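Local coordinates for transcriptional regulator (Mesorhizobium loti, PDB 3BHQ), which probably binds DNA at regulatory sites and controls transcription as a TetR-family regulator with a helix-turn-helix motif, at residues D31-S34 with M35-A39; A96-L99 with I100-L103. One frame throughout, in Å; residues are numbered along the deposited sequence. Where two conformers were deposited one is given.

Contact 1: D31-S34 with M35-A39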
# COMPACT_ATOMS: atom_id res chain seq x y z
N ASP A 31 -12.66 14.45 12.35
CA ASP A 31 -13.26 14.89 13.62
C ASP A 31 -12.75 16.22 14.11
O ASP A 31 -13.41 16.83 14.93
CB ASP A 31 -13.04 13.88 14.76
CG ASP A 31 -13.85 12.63 14.59
OD1 ASP A 31 -14.95 12.69 13.98
OD2 ASP A 31 -13.41 11.58 15.13
N GLY A 32 -11.60 16.66 13.61
CA GLY A 32 -10.97 17.91 14.05
C GLY A 32 -11.41 19.16 13.32
O GLY A 32 -10.95 20.25 13.67
N THR A 33 -12.25 19.01 12.30
CA THR A 33 -12.75 20.16 11.54
C THR A 33 -14.26 20.10 11.43
O THR A 33 -14.91 19.19 11.96
CB THR A 33 -12.04 20.32 10.16
OG1 THR A 33 -12.36 21.60 9.58
CG2 THR A 33 -12.41 19.21 9.19
N SER A 34 -14.83 21.12 10.81
CA SER A 34 -16.25 21.25 10.68
C SER A 34 -16.65 22.02 9.45
O SER A 34 -15.83 22.71 8.83
CB SER A 34 -16.81 21.98 11.91
OG SER A 34 -16.30 23.30 11.98
N MSE A 35 -17.92 21.91 9.10
CA MSE A 35 -18.47 22.66 7.96
C MSE A 35 -18.27 24.16 8.16
O MSE A 35 -17.93 24.87 7.21
CB MSE A 35 -19.95 22.34 7.78
CG MSE A 35 -20.22 20.89 7.39
SE MSE A 35 -19.86 20.56 5.51
CE MSE A 35 -21.59 21.14 4.84
N GLU A 36 -18.46 24.61 9.39
CA GLU A 36 -18.33 26.02 9.74
C GLU A 36 -16.89 26.51 9.58
O GLU A 36 -16.64 27.57 8.98
CB GLU A 36 -18.87 26.28 11.17
CG GLU A 36 -20.42 26.02 11.35
CD GLU A 36 -20.87 24.53 11.37
OE1 GLU A 36 -20.03 23.60 11.53
OE2 GLU A 36 -22.10 24.29 11.23
N GLU A 37 -15.92 25.73 10.06
CA GLU A 37 -14.51 26.08 9.92
C GLU A 37 -14.04 26.06 8.45
O GLU A 37 -13.25 26.91 8.03
CB GLU A 37 -13.63 25.16 10.79
CG GLU A 37 -13.86 25.42 12.29
CD GLU A 37 -13.33 24.32 13.18
OE1 GLU A 37 -13.89 23.21 13.13
OE2 GLU A 37 -12.40 24.58 13.97
N ILE A 38 -14.52 25.08 7.68
CA ILE A 38 -14.20 24.99 6.26
C ILE A 38 -14.78 26.19 5.50
O ILE A 38 -14.09 26.78 4.66
CB ILE A 38 -14.69 23.64 5.65
CG1 ILE A 38 -13.81 22.50 6.22
CG2 ILE A 38 -14.57 23.64 4.11
CD1 ILE A 38 -14.39 21.11 6.05
N ALA A 39 -16.02 26.56 5.83
CA ALA A 39 -16.66 27.73 5.22
C ALA A 39 -15.80 28.96 5.43
O ALA A 39 -15.49 29.70 4.48
CB ALA A 39 -18.09 27.97 5.80
O HOH W 1 -10.46 22.85 13.33
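With OG lying between its own backbone N and carbonyl carbon (chi1 63°), S34 turns its hydroxyl to the first turn of helix 35-42, while E37 sends CG beside its backbone N (chi1 -68°) and then runs extended back past the N-terminal end of that helix to meet it. The result is a serine N-cap at the start of the predicted helix-turn-helix motif of this TetR-type DNA-binding domain. S34 OG serves in two bonds at once. It accepts from E37 N at 3.1 Å, with a nearly straight N-H...O angle of 163°, and donates to E37 OE1 at 2.7 Å, reaching that oxygen from its anti side, slightly out of the carboxylate plane. E37 thus supplies both the N-H and the carboxylate oxygen that grip S34 OG; the carboxylate, close to the amino end of the helix, would probably be favoured as the anion. With an alanine here the side-chain acceptor for E37 N is gone, and the E37 carboxylate, having lost its hydroxyl donor, is likely to turn more freely. The first backbone bond of the helix type, from I38 N to S34 O at 2.9 Å, joins the same two segments.

On the buried side, I38 CG1 packs 3.8 Å from T33 OG1, the two side chains crossing at about a right angle. T33 and I38 both rest against A24 of helix 9-28, and M35 faces V49 and Y50 of helix 46-53, so the cap is seated within the three-helix domain. E36 directs its OE2 to K46 and Y50. On the exposed side a water molecule donates to E37 OE2 and to G32 O, each at 2.7 Å, tying the second carboxylate oxygen back to the loop.

Contact 2: A96-L99 with I100-L103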
# COMPACT_ATOMS: atom_id res chain seq x y z
N ALA A 96 8.54 7.27 -15.26
CA ALA A 96 8.74 6.71 -13.89
C ALA A 96 9.16 7.77 -12.90
O ALA A 96 8.64 7.82 -11.77
CB ALA A 96 9.76 5.61 -13.90
N ARG A 97 10.08 8.64 -13.29
CA ARG A 97 10.53 9.73 -12.43
C ARG A 97 9.38 10.69 -12.08
O ARG A 97 9.24 11.10 -10.91
CB ARG A 97 11.70 10.49 -13.07
CG ARG A 97 12.97 9.67 -13.18
CD ARG A 97 13.95 10.36 -14.10
NE ARG A 97 15.16 9.57 -14.38
CZ ARG A 97 16.23 10.05 -15.01
NH1 ARG A 97 16.30 11.33 -15.41
NH2 ARG A 97 17.28 9.27 -15.24
N ARG A 98 8.52 11.01 -13.06
CA ARG A 98 7.36 11.88 -12.82
C ARG A 98 6.32 11.19 -11.93
O ARG A 98 5.74 11.83 -11.05
CB ARG A 98 6.69 12.35 -14.12
CG ARG A 98 7.54 13.25 -14.98
CD ARG A 98 7.70 14.68 -14.42
NE ARG A 98 6.43 15.43 -14.41
CZ ARG A 98 5.64 15.70 -13.37
NH1 ARG A 98 4.52 16.39 -13.58
NH2 ARG A 98 5.93 15.30 -12.12
N LEU A 99 6.07 9.89 -12.17
CA LEU A 99 5.10 9.11 -11.35
C LEU A 99 5.51 9.10 -9.90
O LEU A 99 4.66 9.28 -9.02
CB LEU A 99 4.96 7.66 -11.84
CG LEU A 99 4.34 7.39 -13.20
CD1 LEU A 99 4.43 5.88 -13.50
CD2 LEU A 99 2.88 7.89 -13.28
N ILE A 100 6.79 8.84 -9.63
CA ILE A 100 7.31 8.87 -8.25
C ILE A 100 7.08 10.21 -7.62
O ILE A 100 6.57 10.31 -6.53
CB ILE A 100 8.84 8.59 -8.17
CG1 ILE A 100 9.10 7.12 -8.45
CG2 ILE A 100 9.42 8.97 -6.77
CD1 ILE A 100 10.56 6.75 -8.49
N ALA A 101 7.44 11.29 -8.31
CA ALA A 101 7.30 12.65 -7.76
C ALA A 101 5.84 13.02 -7.45
O ALA A 101 5.55 13.59 -6.40
CB ALA A 101 7.92 13.68 -8.69
N VAL A 102 4.93 12.67 -8.35
CA VAL A 102 3.51 12.95 -8.18
C VAL A 102 2.87 12.12 -7.06
O VAL A 102 2.17 12.64 -6.18
CB VAL A 102 2.74 12.71 -9.53
CG1 VAL A 102 1.23 12.76 -9.35
CG2 VAL A 102 3.21 13.72 -10.57
N LEU A 103 3.11 10.81 -7.13
CA LEU A 103 2.47 9.87 -6.21
C LEU A 103 3.04 9.89 -4.80
O LEU A 103 2.34 9.46 -3.87
CB LEU A 103 2.38 8.48 -6.84
CG LEU A 103 1.59 8.41 -8.16
CD1 LEU A 103 1.69 7.04 -8.82
CD2 LEU A 103 0.13 8.78 -7.95
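V102 N donates to R98 O and L103 N to L99 O, both at 2.9 Å, and these bonds, with I100 N to A96 O at 3.0 Å, carry the i to i+4 pattern through the last turns of helix 88-103 in the all-helical TetR C-terminal domain. The fourth bond of the set, A101 N to R97 O, is the longest at 3.2 Å, although its N-H...O angle of 162° equals that of the two shortest.

Around this backbone the side chains divide by face. R98 starts away from the following turn, but in the conformer given, one of two, its chain bends at chi2 and chi3 (-73° and -67°) and brings the guanidinium round toward V102. There NH2 comes to 3.5 Å from V102 CG2, an oblique approach, while A101 CB lies farther off at the edge of the group, near its plane. The V102 methyl thus lies beside a charged group in this conformer, a pairing that remains tentative. Both R98 and V102 also touch I74 of helix 56-83.

A96, L99, I100 and L103 are buried. L99 and L103, one turn apart, both lean on F167 of helix 159-181, and A96 and I100 meet helix 188-206 through A195 and L191. The partly exposed R97 reaches that last helix with a salt bridge to D196. Helix 88-103 is thereby packed against helices 56-83, 159-181 and 188-206. Close to the backbone, L103 CG lies 3.3 Å from L99 O.

How the contacts relate
Both contacts are local, each formed by consecutive residues of one chain, yet they serve different parts of the fold. Contact 1 opens a helix in the DNA-binding region, and contact 2 continues one near its end in the C-terminal domain; their centres lie about 32 Å apart, on opposite sides of the chain's centre. Contact 1 is peripheral and depends on side-chain polar bonds and a bridging water, whereas contact 2, more central, is held by backbone bonds with aliphatic packing. Each has a buried and an open face. Helix 56-83 is common to both, touched by M35 and I38 in contact 1 and by R98, L99, V102 and L103 in contact 2.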